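Dioxygenase (Pseudomonas brassicacearum, PDB 5V2D) probably cleaves the central double bond of lignin-derived stilbenes with dioxygen, using a non-haem iron centre in a carotenoid-cleavage-oxygenase fold. Local coordinates at residues Ser39-Ile50 with Gly95-Tyr103; Ile58-Pro69 with Arg491-Gly501. All coordinates share one frame; numbering follows the deposited sequence.

Contact 1: Ser39-Ile50 with Gly95-Tyr103; sequences SRIEAEVFDLEI and GKVSLRRRY
Ala43-Val45 pairs antiparallel with strand 96-103, Ala43 with Arg101 and Val45 with Leu99 as hydrogen-bonded pairs round the non-hydrogen-bonded Glu44-Arg100, the axes 4.8 Å apart. Glu42 carries the pairing one step further: its OE2 takes Tyr103 N at 2.9 Å, nearly straight at 168° and from above the carboxylate plane, while a water joins OE2 to Tyr103 O and OE1 forms a salt bridge with Arg113. With an alanine here, Tyr103 N would probably lose this acceptor, and Arg113 this carboxylate. On the Ala43 face Arg101 stretches out, CG opposite the backbone N (chi1 -173°), far enough for NH1 to meet Ile41 O at 2.9 Å and, weakly, Ser39 OG; its NH2 pairs with Asp68. This is the outer edge of a propeller blade, where 43-45 is an outermost strand of the sheet and polar residues suit the face of Glu44. Glu44 lies alongside Arg100 with CG over the guanidinium face, and OE1 to NH2 (3.6 Å) is a purely electrostatic pairing. Between Val45-Leu99 and Leu48-Val97, 39-50 advances three residues while 95-103 advances two, yet Leu48 N still reaches Val97 O at 2.9 Å. There Leu48 CD1 rests on Val97 CG1 (3.9 Å) and Leu99 CB, and Leu48 and Val97 both also touch Ile484 of the next sheet, while Asp47 OD1 holds Lys96 NZ in a weakly bonded salt bridge of 3.2 Å.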
loop_
_atom_site.group_PDB
_atom_site.type_symbol
_atom_site.label_atom_id
_atom_site.label_comp_id
_atom_site.label_asym_id
_atom_site.label_seq_id
_atom_site.Cartn_x
_atom_site.Cartn_y
_atom_site.Cartn_z
ATOM N N SER A 39 -8.827 1.954 -16.543
ATOM C CA SER A 39 -8.304 0.996 -17.559
ATOM C C SER A 39 -9.324 -0.110 -17.763
ATOM O O SER A 39 -9.931 -0.214 -18.819
ATOM C CB SER A 39 -6.968 0.418 -17.090
ATOM O OG SER A 39 -6.596 -0.712 -17.804
ATOM N N ARG A 40 -9.496 -0.922 -16.731
ATOM C CA ARG A 40 -10.526 -1.985 -16.661
ATOM C C ARG A 40 -10.157 -3.119 -17.583
ATOM O O ARG A 40 -10.985 -3.937 -17.910
ATOM C CB ARG A 40 -11.912 -1.431 -16.945
ATOM C CG ARG A 40 -12.219 -0.148 -16.095
ATOM C CD ARG A 40 -13.725 0.165 -16.272
ATOM N NE ARG A 40 -13.972 0.772 -17.570
ATOM C CZ ARG A 40 -15.153 1.153 -17.981
ATOM N NH1 ARG A 40 -16.276 0.978 -17.215
ATOM N NH2 ARG A 40 -15.285 1.716 -19.147
ATOM N N ILE A 41 -8.862 -3.209 -17.937
ATOM C CA ILE A 41 -8.461 -4.262 -18.860
ATOM C C ILE A 41 -8.044 -5.496 -18.022
ATOM O O ILE A 41 -7.139 -5.435 -17.261
ATOM C CB ILE A 41 -7.288 -3.807 -19.704
ATOM C CG1 ILE A 41 -7.656 -2.613 -20.630
ATOM C CG2 ILE A 41 -6.647 -4.976 -20.467
ATOM C CD1 ILE A 41 -6.417 -2.004 -21.281
ATOM N N GLU A 42 -8.745 -6.587 -18.213
ATOM C CA GLU A 42 -8.358 -7.909 -17.775
ATOM C C GLU A 42 -7.678 -8.539 -18.960
ATOM O O GLU A 42 -8.219 -8.533 -20.038
ATOM C CB GLU A 42 -9.549 -8.746 -17.317
ATOM C CG GLU A 42 -10.226 -8.160 -16.085
ATOM C CD GLU A 42 -11.254 -9.152 -15.500
ATOM O OE1 GLU A 42 -12.430 -9.146 -15.958
ATOM O OE2 GLU A 42 -10.878 -9.932 -14.583
ATOM N N ALA A 43 -6.444 -8.985 -18.793
ATOM C CA ALA A 43 -5.625 -9.334 -19.964
ATOM C C ALA A 43 -4.670 -10.469 -19.717
ATOM O O ALA A 43 -4.339 -10.787 -18.565
ATOM C CB ALA A 43 -4.833 -8.146 -20.328
ATOM N N GLU A 44 -4.233 -11.060 -20.829
ATOM C CA GLU A 44 -3.144 -12.018 -20.821
ATOM C C GLU A 44 -2.199 -11.585 -21.970
ATOM O O GLU A 44 -2.675 -11.420 -23.105
ATOM C CB GLU A 44 -3.680 -13.408 -21.077
ATOM C CG GLU A 44 -2.739 -14.441 -20.545
ATOM C CD GLU A 44 -2.558 -15.740 -21.360
ATOM O OE1 GLU A 44 -3.556 -16.504 -21.448
ATOM O OE2 GLU A 44 -1.402 -15.890 -21.938
ATOM N N VAL A 45 -0.940 -11.325 -21.677
ATOM C CA VAL A 45 0.068 -11.082 -22.714
ATOM C C VAL A 45 1.162 -12.131 -22.540
ATOM O O VAL A 45 1.819 -12.170 -21.516
ATOM C CB VAL A 45 0.655 -9.675 -22.619
ATOM C CG1 VAL A 45 1.506 -9.350 -23.878
ATOM C CG2 VAL A 45 -0.440 -8.655 -22.547
ATOM N N PHE A 46 1.281 -13.041 -23.497
ATOM C CA PHE A 46 2.027 -14.288 -23.322
ATOM C C PHE A 46 3.557 -14.032 -23.257
ATOM O O PHE A 46 4.290 -14.805 -22.636
ATOM C CB PHE A 46 1.694 -15.239 -24.466
ATOM C CG PHE A 46 2.141 -16.655 -24.253
ATOM C CD1 PHE A 46 1.363 -17.565 -23.482
ATOM C CD2 PHE A 46 3.368 -17.102 -24.784
ATOM C CE1 PHE A 46 1.858 -18.856 -23.248
ATOM C CE2 PHE A 46 3.833 -18.407 -24.543
ATOM C CZ PHE A 46 3.087 -19.276 -23.789
ATOM N N ASP A 47 4.004 -12.993 -23.956
ATOM C CA ASP A 47 5.427 -12.682 -23.991
ATOM C C ASP A 47 5.608 -11.204 -24.217
ATOM O O ASP A 47 4.958 -10.579 -25.098
ATOM C CB ASP A 47 6.139 -13.444 -25.165
ATOM C CG ASP A 47 7.677 -13.363 -25.043
ATOM O OD1 ASP A 47 8.258 -13.831 -24.016
ATOM O OD2 ASP A 47 8.228 -12.839 -25.985
ATOM N N LEU A 48 6.438 -10.607 -23.375
ATOM C CA LEU A 48 6.606 -9.154 -23.408
ATOM C C LEU A 48 7.929 -8.812 -24.084
ATOM O O LEU A 48 8.896 -9.488 -23.832
ATOM C CB LEU A 48 6.514 -8.600 -22.030
ATOM C CG LEU A 48 5.134 -8.715 -21.362
ATOM C CD1 LEU A 48 5.192 -8.468 -19.878
ATOM C CD2 LEU A 48 4.112 -7.748 -21.956
ATOM N N GLU A 49 7.931 -7.779 -24.901
ATOM C CA GLU A 49 9.153 -7.250 -25.536
ATOM C C GLU A 49 10.054 -6.663 -24.483
ATOM O O GLU A 49 9.568 -5.885 -23.609
ATOM C CB GLU A 49 8.875 -6.060 -26.454
ATOM C CG GLU A 49 8.197 -6.364 -27.748
ATOM C CD GLU A 49 8.209 -5.160 -28.700
ATOM O OE1 GLU A 49 7.303 -4.319 -28.539
ATOM O OE2 GLU A 49 9.183 -5.020 -29.545
ATOM N N ILE A 50 11.365 -6.916 -24.583
ATOM C CA ILE A 50 12.319 -6.412 -23.641
ATOM C C ILE A 50 13.441 -5.660 -24.349
ATOM O O ILE A 50 14.033 -6.196 -25.268
ATOM C CB ILE A 50 12.929 -7.578 -22.852
ATOM C CG1 ILE A 50 11.812 -8.401 -22.186
ATOM C CG2 ILE A 50 13.941 -7.090 -21.786
ATOM C CD1 ILE A 50 12.387 -9.550 -21.414
ATOM N N GLY A 95 14.645 -15.239 -18.635
ATOM C CA GLY A 95 14.744 -14.145 -19.561
ATOM C C GLY A 95 13.491 -13.726 -20.290
ATOM O O GLY A 95 13.550 -12.830 -21.115
ATOM N N LYS A 96 12.362 -14.381 -19.987
ATOM C CA LYS A 96 11.075 -14.063 -20.599
ATOM C C LYS A 96 10.080 -13.624 -19.517
ATOM O O LYS A 96 10.135 -14.067 -18.396
ATOM C CB LYS A 96 10.521 -15.254 -21.305
ATOM C CG LYS A 96 11.414 -15.652 -22.503
ATOM C CD LYS A 96 10.802 -16.822 -23.276
ATOM C CE LYS A 96 11.045 -16.742 -24.813
ATOM N NZ LYS A 96 10.199 -15.777 -25.672
ATOM N N VAL A 97 9.243 -12.664 -19.905
ATOM C CA VAL A 97 8.241 -12.129 -18.948
ATOM C C VAL A 97 6.876 -12.234 -19.614
ATOM O O VAL A 97 6.729 -11.903 -20.818
ATOM C CB VAL A 97 8.513 -10.683 -18.556
ATOM C CG1 VAL A 97 7.609 -10.292 -17.431
ATOM C CG2 VAL A 97 9.917 -10.536 -18.073
ATOM N N SER A 98 5.921 -12.728 -18.857
ATOM C CA SER A 98 4.511 -12.718 -19.268
ATOM C C SER A 98 3.643 -11.949 -18.257
ATOM O O SER A 98 4.118 -11.655 -17.164
ATOM C CB SER A 98 4.008 -14.130 -19.439
ATOM O OG SER A 98 4.084 -14.806 -18.199
ATOM N N LEU A 99 2.423 -11.581 -18.663
ATOM C CA LEU A 99 1.563 -10.764 -17.800
ATOM C C LEU A 99 0.162 -11.366 -17.819
ATOM O O LEU A 99 -0.365 -11.760 -18.883
ATOM C CB LEU A 99 1.492 -9.363 -18.293
ATOM C CG LEU A 99 0.471 -8.424 -17.664
ATOM C CD1 LEU A 99 0.693 -8.176 -16.196
ATOM C CD2 LEU A 99 0.533 -7.137 -18.477
ATOM N N ARG A 100 -0.393 -11.457 -16.621
ATOM C CA ARG A 100 -1.835 -11.646 -16.440
ATOM C C ARG A 100 -2.381 -10.600 -15.537
ATOM O O ARG A 100 -1.741 -10.243 -14.587
ATOM C CB ARG A 100 -2.041 -12.936 -15.730
ATOM C CG ARG A 100 -2.138 -14.061 -16.583
ATOM C CD ARG A 100 -3.376 -14.798 -15.897
ATOM N NE ARG A 100 -4.109 -15.680 -16.803
ATOM C CZ ARG A 100 -3.553 -16.779 -17.278
ATOM N NH1 ARG A 100 -2.298 -17.165 -16.924
ATOM N NH2 ARG A 100 -4.273 -17.507 -18.106
ATOM N N ARG A 101 -3.582 -10.093 -15.863
ATOM C CA ARG A 101 -4.183 -9.001 -15.107
ATOM C C ARG A 101 -5.665 -9.371 -14.973
ATOM O O ARG A 101 -6.314 -9.600 -16.016
ATOM C CB ARG A 101 -3.997 -7.697 -15.800
ATOM C CG ARG A 101 -4.449 -6.483 -14.999
ATOM C CD ARG A 101 -3.900 -5.192 -15.624
ATOM N NE ARG A 101 -4.137 -4.010 -14.796
ATOM C CZ ARG A 101 -5.019 -3.062 -14.965
ATOM N NH1 ARG A 101 -5.945 -3.121 -15.926
ATOM N NH2 ARG A 101 -5.008 -2.042 -14.088
ATOM N N ARG A 102 -6.159 -9.444 -13.756
ATOM C CA ARG A 102 -7.544 -9.890 -13.485
ATOM C C ARG A 102 -8.121 -9.141 -12.267
ATOM O O ARG A 102 -7.404 -8.876 -11.299
ATOM C CB ARG A 102 -7.647 -11.413 -13.166
ATOM C CG ARG A 102 -7.219 -12.413 -14.230
ATOM C CD ARG A 102 -8.170 -12.396 -15.455
ATOM N NE ARG A 102 -8.134 -13.435 -16.498
ATOM C CZ ARG A 102 -7.483 -13.392 -17.675
ATOM N NH1 ARG A 102 -6.654 -12.423 -17.988
ATOM N NH2 ARG A 102 -7.636 -14.384 -18.543
ATOM N N TYR A 103 -9.422 -8.923 -12.310
ATOM C CA TYR A 103 -10.153 -8.368 -11.189
ATOM C C TYR A 103 -10.279 -9.399 -10.118
ATOM O O TYR A 103 -10.487 -10.598 -10.403
ATOM C CB TYR A 103 -11.568 -7.952 -11.583
ATOM C CG TYR A 103 -11.723 -6.536 -12.123
ATOM C CD1 TYR A 103 -12.240 -6.307 -13.355
ATOM C CD2 TYR A 103 -11.319 -5.434 -11.354
ATOM C CE1 TYR A 103 -12.425 -5.019 -13.813
ATOM C CE2 TYR A 103 -11.534 -4.154 -11.820
ATOM C CZ TYR A 103 -12.052 -3.967 -13.090
ATOM O OH TYR A 103 -12.185 -2.672 -13.553
HETATM O O HOH W 1 -11.881 -11.554 -12.865
HETATM O O HOH W 2 0.241 -14.685 -19.624
HETATM O O HOH W 3 9.607 -11.720 -22.721
#

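Contact 2: Ile58-Pro69 with Arg491-Gly501; sequences IHGTFYQVAPDP and RMSLHGCWAPG. With FE (Fe (III) ion), chain E.
Trp498 lays its indole against the backbone of the opposite strand: CH2 comes to 3.4 Å from Gly60 C, and Thr61 N sits over one face. Gly60 suits the spot because a side chain there would run into this ring and into Ala499 O. CG of Trp498 stands opposite the backbone N (chi1 175°), on the face it shares with Phe62, whose CB meets Trp498 CE3 and whose ring turns its edge to the preceding carbonyl, that of Cys497, CD1 to Cys497 O 3.4 Å, in the ring plane. Both aromatics also pack on Ile439 of a neighbouring sheet. Gly496 is bare for a similar reason, since a CB would strike Tyr63 O and the Phe62 ring. On the other face Tyr63 receives Ala499 CB at its edge, 3.6 Å from CE2, with Cys497 SG lying obliquely to the ring.

The pairing of strands 60-67 and 496-500 helps to close the beta-propeller, the C-terminal strand completing a blade begun near the N terminus. Just before it, the chain supplies an iron ligand. The CB of His495 is directed away from 58-69, and NE2 binds the iron(III) at 2.1 Å, beside His188, His239 and His304; the iron at NE2 and Glu437, accepting from ND1, together fix the ring's rotation. The backbone behind it is gripped too: Val65 N bonds to His495 O, and the extended Gln64 brings NE2 to Leu494 O at 2.8 Å, that oxygen lying somewhat out of the Gln64 amide plane.

Arg491, likewise extended, offers NH2 to Pro67 O at 2.7 Å. The oxygen lies in the guanidinium plane, but the donor stands 61° above the carbonyl plane. Pro69 CD lies over one guanidinium face, 3.5 Å from Arg491 NH2.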
loop_
_atom_site.group_PDB
_atom_site.type_symbol
_atom_site.label_atom_id
_atom_site.label_comp_id
_atom_site.label_asym_id
_atom_site.label_seq_id
_atom_site.Cartn_x
_atom_site.Cartn_y
_atom_site.Cartn_z
ATOM N N ILE A 58 16.640 -14.352 -12.939
ATOM C CA ILE A 58 15.446 -13.862 -12.202
ATOM C C ILE A 58 14.283 -14.807 -12.453
ATOM O O ILE A 58 13.930 -15.073 -13.626
ATOM C CB ILE A 58 15.048 -12.469 -12.621
ATOM C CG1 ILE A 58 16.169 -11.477 -12.236
ATOM C CG2 ILE A 58 13.772 -12.041 -11.902
ATOM C CD1 ILE A 58 15.976 -10.090 -12.786
ATOM N N HIS A 59 13.753 -15.352 -11.385
ATOM C CA HIS A 59 12.718 -16.379 -11.507
ATOM C C HIS A 59 11.695 -16.188 -10.408
ATOM O O HIS A 59 12.011 -16.311 -9.223
ATOM C CB HIS A 59 13.332 -17.801 -11.409
ATOM C CG HIS A 59 12.351 -18.908 -11.664
ATOM N ND1 HIS A 59 12.371 -20.101 -10.960
ATOM C CD2 HIS A 59 11.265 -18.978 -12.462
ATOM C CE1 HIS A 59 11.388 -20.877 -11.363
ATOM N NE2 HIS A 59 10.690 -20.217 -12.268
ATOM N N GLY A 60 10.488 -15.879 -10.818
ATOM C CA GLY A 60 9.326 -15.707 -9.872
ATOM C C GLY A 60 8.322 -14.741 -10.465
ATOM O O GLY A 60 8.341 -14.478 -11.659
ATOM N N THR A 61 7.445 -14.254 -9.607
ATOM C CA THR A 61 6.316 -13.429 -10.078
ATOM C C THR A 61 6.246 -12.142 -9.245
ATOM O O THR A 61 6.313 -12.181 -8.020
ATOM C CB THR A 61 4.996 -14.220 -9.990
ATOM O OG1 THR A 61 5.095 -15.415 -10.734
ATOM C CG2 THR A 61 3.853 -13.392 -10.535
ATOM N N PHE A 62 6.115 -11.033 -9.953
ATOM C CA PHE A 62 5.867 -9.731 -9.340
ATOM C C PHE A 62 4.347 -9.540 -9.387
ATOM O O PHE A 62 3.782 -9.372 -10.497
ATOM C CB PHE A 62 6.553 -8.645 -10.146
ATOM C CG PHE A 62 6.273 -7.238 -9.700
ATOM C CD1 PHE A 62 5.851 -6.924 -8.421
ATOM C CD2 PHE A 62 6.440 -6.203 -10.560
ATOM C CE1 PHE A 62 5.632 -5.621 -8.020
ATOM C CE2 PHE A 62 6.224 -4.888 -10.166
ATOM C CZ PHE A 62 5.841 -4.589 -8.891
ATOM N N TYR A 63 3.687 -9.578 -8.239
ATOM C CA TYR A 63 2.257 -9.331 -8.159
ATOM C C TYR A 63 2.059 -7.883 -7.706
ATOM O O TYR A 63 2.790 -7.381 -6.853
ATOM C CB TYR A 63 1.578 -10.228 -7.131
ATOM C CG TYR A 63 1.695 -11.692 -7.443
ATOM C CD1 TYR A 63 0.784 -12.284 -8.376
ATOM C CD2 TYR A 63 2.595 -12.490 -6.847
ATOM C CE1 TYR A 63 0.838 -13.649 -8.637
ATOM C CE2 TYR A 63 2.654 -13.832 -7.111
ATOM C CZ TYR A 63 1.772 -14.417 -7.981
ATOM O OH TYR A 63 1.848 -15.747 -8.250
ATOM N N GLN A 64 1.067 -7.232 -8.247
ATOM C CA GLN A 64 0.731 -5.885 -7.815
ATOM C C GLN A 64 -0.803 -5.719 -7.882
ATOM O O GLN A 64 -1.426 -6.322 -8.747
ATOM C CB GLN A 64 1.448 -4.867 -8.694
ATOM C CG GLN A 64 1.395 -3.489 -7.944
ATOM C CD GLN A 64 2.418 -2.394 -8.326
ATOM O OE1 GLN A 64 2.949 -2.267 -9.490
ATOM N NE2 GLN A 64 2.639 -1.546 -7.359
ATOM N N VAL A 65 -1.387 -4.923 -6.996
ATOM C CA VAL A 65 -2.823 -4.648 -7.126
ATOM C C VAL A 65 -3.033 -3.156 -7.330
ATOM O O VAL A 65 -2.373 -2.310 -6.676
ATOM C CB VAL A 65 -3.619 -5.204 -5.945
ATOM C CG1 VAL A 65 -3.192 -4.592 -4.601
ATOM C CG2 VAL A 65 -5.111 -5.080 -6.139
ATOM N N ALA A 66 -3.932 -2.846 -8.248
ATOM C CA ALA A 66 -4.372 -1.515 -8.511
ATOM C C ALA A 66 -5.889 -1.359 -8.301
ATOM O O ALA A 66 -6.643 -2.094 -8.865
ATOM C CB ALA A 66 -4.056 -1.130 -9.924
ATOM N N PRO A 67 -6.282 -0.281 -7.651
ATOM C CA PRO A 67 -7.671 0.133 -7.772
ATOM C C PRO A 67 -7.979 0.471 -9.215
ATOM O O PRO A 67 -7.184 1.161 -9.859
ATOM C CB PRO A 67 -7.754 1.377 -6.876
ATOM C CG PRO A 67 -6.562 1.311 -6.009
ATOM C CD PRO A 67 -5.492 0.643 -6.814
ATOM N N ASP A 68 -9.061 -0.062 -9.752
ATOM C CA ASP A 68 -9.393 0.169 -11.145
ATOM C C ASP A 68 -10.937 0.004 -11.297
ATOM O O ASP A 68 -11.437 -1.095 -11.542
ATOM C CB ASP A 68 -8.634 -0.792 -12.033
ATOM C CG ASP A 68 -8.589 -0.351 -13.518
ATOM O OD1 ASP A 68 -7.888 -1.048 -14.279
ATOM O OD2 ASP A 68 -9.176 0.720 -13.931
ATOM N N PRO A 69 -11.693 1.057 -11.081
ATOM C CA PRO A 69 -13.187 0.892 -10.905
ATOM C C PRO A 69 -13.850 0.339 -12.085
ATOM O O PRO A 69 -13.663 0.810 -13.187
ATOM C CB PRO A 69 -13.728 2.287 -10.588
ATOM C CG PRO A 69 -12.586 3.172 -10.772
ATOM C CD PRO A 69 -11.266 2.455 -10.987
ATOM N N ARG A 491 -2.747 1.467 -15.097
ATOM C CA ARG A 491 -3.204 2.514 -14.151
ATOM C C ARG A 491 -2.295 2.515 -12.905
ATOM O O ARG A 491 -1.698 1.521 -12.537
ATOM C CB ARG A 491 -4.648 2.227 -13.745
ATOM C CG ARG A 491 -5.343 3.353 -13.065
ATOM C CD ARG A 491 -6.859 3.028 -12.953
ATOM N NE ARG A 491 -7.592 4.264 -12.598
ATOM C CZ ARG A 491 -8.125 4.543 -11.398
ATOM N NH1 ARG A 491 -8.740 5.721 -11.234
ATOM N NH2 ARG A 491 -8.059 3.703 -10.342
ATOM N N MET A 492 -2.249 3.634 -12.241
ATOM C CA MET A 492 -1.539 3.720 -10.952
ATOM C C MET A 492 -2.029 2.648 -10.041
ATOM O O MET A 492 -3.225 2.384 -10.009
ATOM C CB MET A 492 -1.662 5.127 -10.361
ATOM C CG MET A 492 -0.954 5.356 -9.055
ATOM S SD MET A 492 0.826 5.127 -9.298
ATOM C CE MET A 492 1.471 5.421 -7.691
ATOM N N SER A 493 -1.122 2.050 -9.285
ATOM C CA SER A 493 -1.378 0.936 -8.426
ATOM C C SER A 493 -1.168 1.326 -6.975
ATOM O O SER A 493 -0.698 2.452 -6.616
ATOM C CB SER A 493 -0.495 -0.272 -8.772
ATOM O OG SER A 493 -0.570 -0.576 -10.195
ATOM N N LEU A 494 -1.463 0.389 -6.121
ATOM C CA LEU A 494 -1.042 0.449 -4.759
ATOM C C LEU A 494 0.090 -0.561 -4.545
ATOM O O LEU A 494 1.121 -0.460 -5.240
ATOM C CB LEU A 494 -2.250 0.330 -3.837
ATOM C CG LEU A 494 -3.136 1.561 -3.750
ATOM C CD1 LEU A 494 -4.453 1.272 -2.951
ATOM C CD2 LEU A 494 -2.426 2.780 -3.208
ATOM N N HIS A 495 -0.029 -1.500 -3.638
ATOM C CA HIS A 495 1.137 -2.284 -3.239
ATOM C C HIS A 495 1.354 -3.574 -3.979
ATOM O O HIS A 495 0.417 -4.107 -4.558
ATOM C CB HIS A 495 1.075 -2.580 -1.724
ATOM C CG HIS A 495 1.022 -1.342 -0.933
ATOM N ND1 HIS A 495 2.140 -0.514 -0.784
ATOM C CD2 HIS A 495 0.010 -0.774 -0.202
ATOM C CE1 HIS A 495 1.804 0.504 0.014
ATOM N NE2 HIS A 495 0.525 0.370 0.372
ATOM N N GLY A 496 2.603 -4.017 -4.022
ATOM C CA GLY A 496 2.937 -5.264 -4.709
ATOM C C GLY A 496 3.903 -6.100 -3.926
ATOM O O GLY A 496 4.341 -5.731 -2.786
ATOM N N CYS A 497 4.293 -7.233 -4.499
ATOM C CA CYS A 497 5.237 -8.127 -3.768
ATOM C C CYS A 497 5.930 -8.993 -4.790
ATOM O O CYS A 497 5.462 -9.178 -5.939
ATOM C CB CYS A 497 4.525 -9.024 -2.780
ATOM S SG CYS A 497 3.388 -10.208 -3.561
ATOM N N TRP A 498 7.100 -9.490 -4.390
ATOM C CA TRP A 498 7.837 -10.457 -5.184
ATOM C C TRP A 498 7.667 -11.860 -4.601
ATOM O O TRP A 498 7.936 -12.042 -3.413
ATOM C CB TRP A 498 9.354 -10.066 -5.129
ATOM C CG TRP A 498 10.222 -11.142 -5.851
ATOM C CD1 TRP A 498 11.189 -11.900 -5.299
ATOM C CD2 TRP A 498 10.190 -11.440 -7.235
ATOM N NE1 TRP A 498 11.749 -12.666 -6.229
ATOM C CE2 TRP A 498 11.167 -12.417 -7.446
ATOM C CE3 TRP A 498 9.437 -10.978 -8.303
ATOM C CZ2 TRP A 498 11.452 -12.949 -8.699
ATOM C CZ3 TRP A 498 9.705 -11.513 -9.559
ATOM C CH2 TRP A 498 10.725 -12.478 -9.754
ATOM N N ALA A 499 7.304 -12.819 -5.427
ATOM C CA ALA A 499 7.122 -14.222 -5.008
ATOM C C ALA A 499 8.182 -15.084 -5.686
ATOM O O ALA A 499 8.063 -15.342 -6.890
ATOM C CB ALA A 499 5.747 -14.722 -5.447
ATOM N N PRO A 500 9.257 -15.426 -4.985
ATOM C CA PRO A 500 10.390 -16.111 -5.631
ATOM C C PRO A 500 9.955 -17.464 -6.215
ATOM O O PRO A 500 9.117 -18.125 -5.641
ATOM C CB PRO A 500 11.380 -16.383 -4.471
ATOM C CG PRO A 500 11.035 -15.404 -3.428
ATOM C CD PRO A 500 9.527 -15.117 -3.562
ATOM N N GLY A 501 10.358 -17.856 -7.414
ATOM C CA GLY A 501 10.341 -19.316 -7.757
ATOM C C GLY A 501 11.725 -19.773 -7.178
ATOM O O GLY A 501 12.144 -20.827 -7.472
HETATM FE FE FE E . -0.357 1.177 2.119
HETATM O O HOH W 4 -1.436 2.396 0.851
#

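From the N terminus the chain lays down 39-50, then 58-69, turns back through strand 85-93 and returns as 95-103, which closes the short loop of contact 1. Contact 2 closes a far longer one: 421 residues, including most strands of the other sheets, pass before 491-501 settles beside 58-69. Because 58-69 lies between the two halves of contact 1, and 491-501 beyond both, the loops cross. Each contact supplies one outermost strand of the same five-stranded sheet, 43-45 at one side and 496-500 at the other, with 85-93 between. Asp68 ties them directly, its O meeting Tyr103 OH and its OD2 meeting Ser39 N, probably both hydrogen bonds.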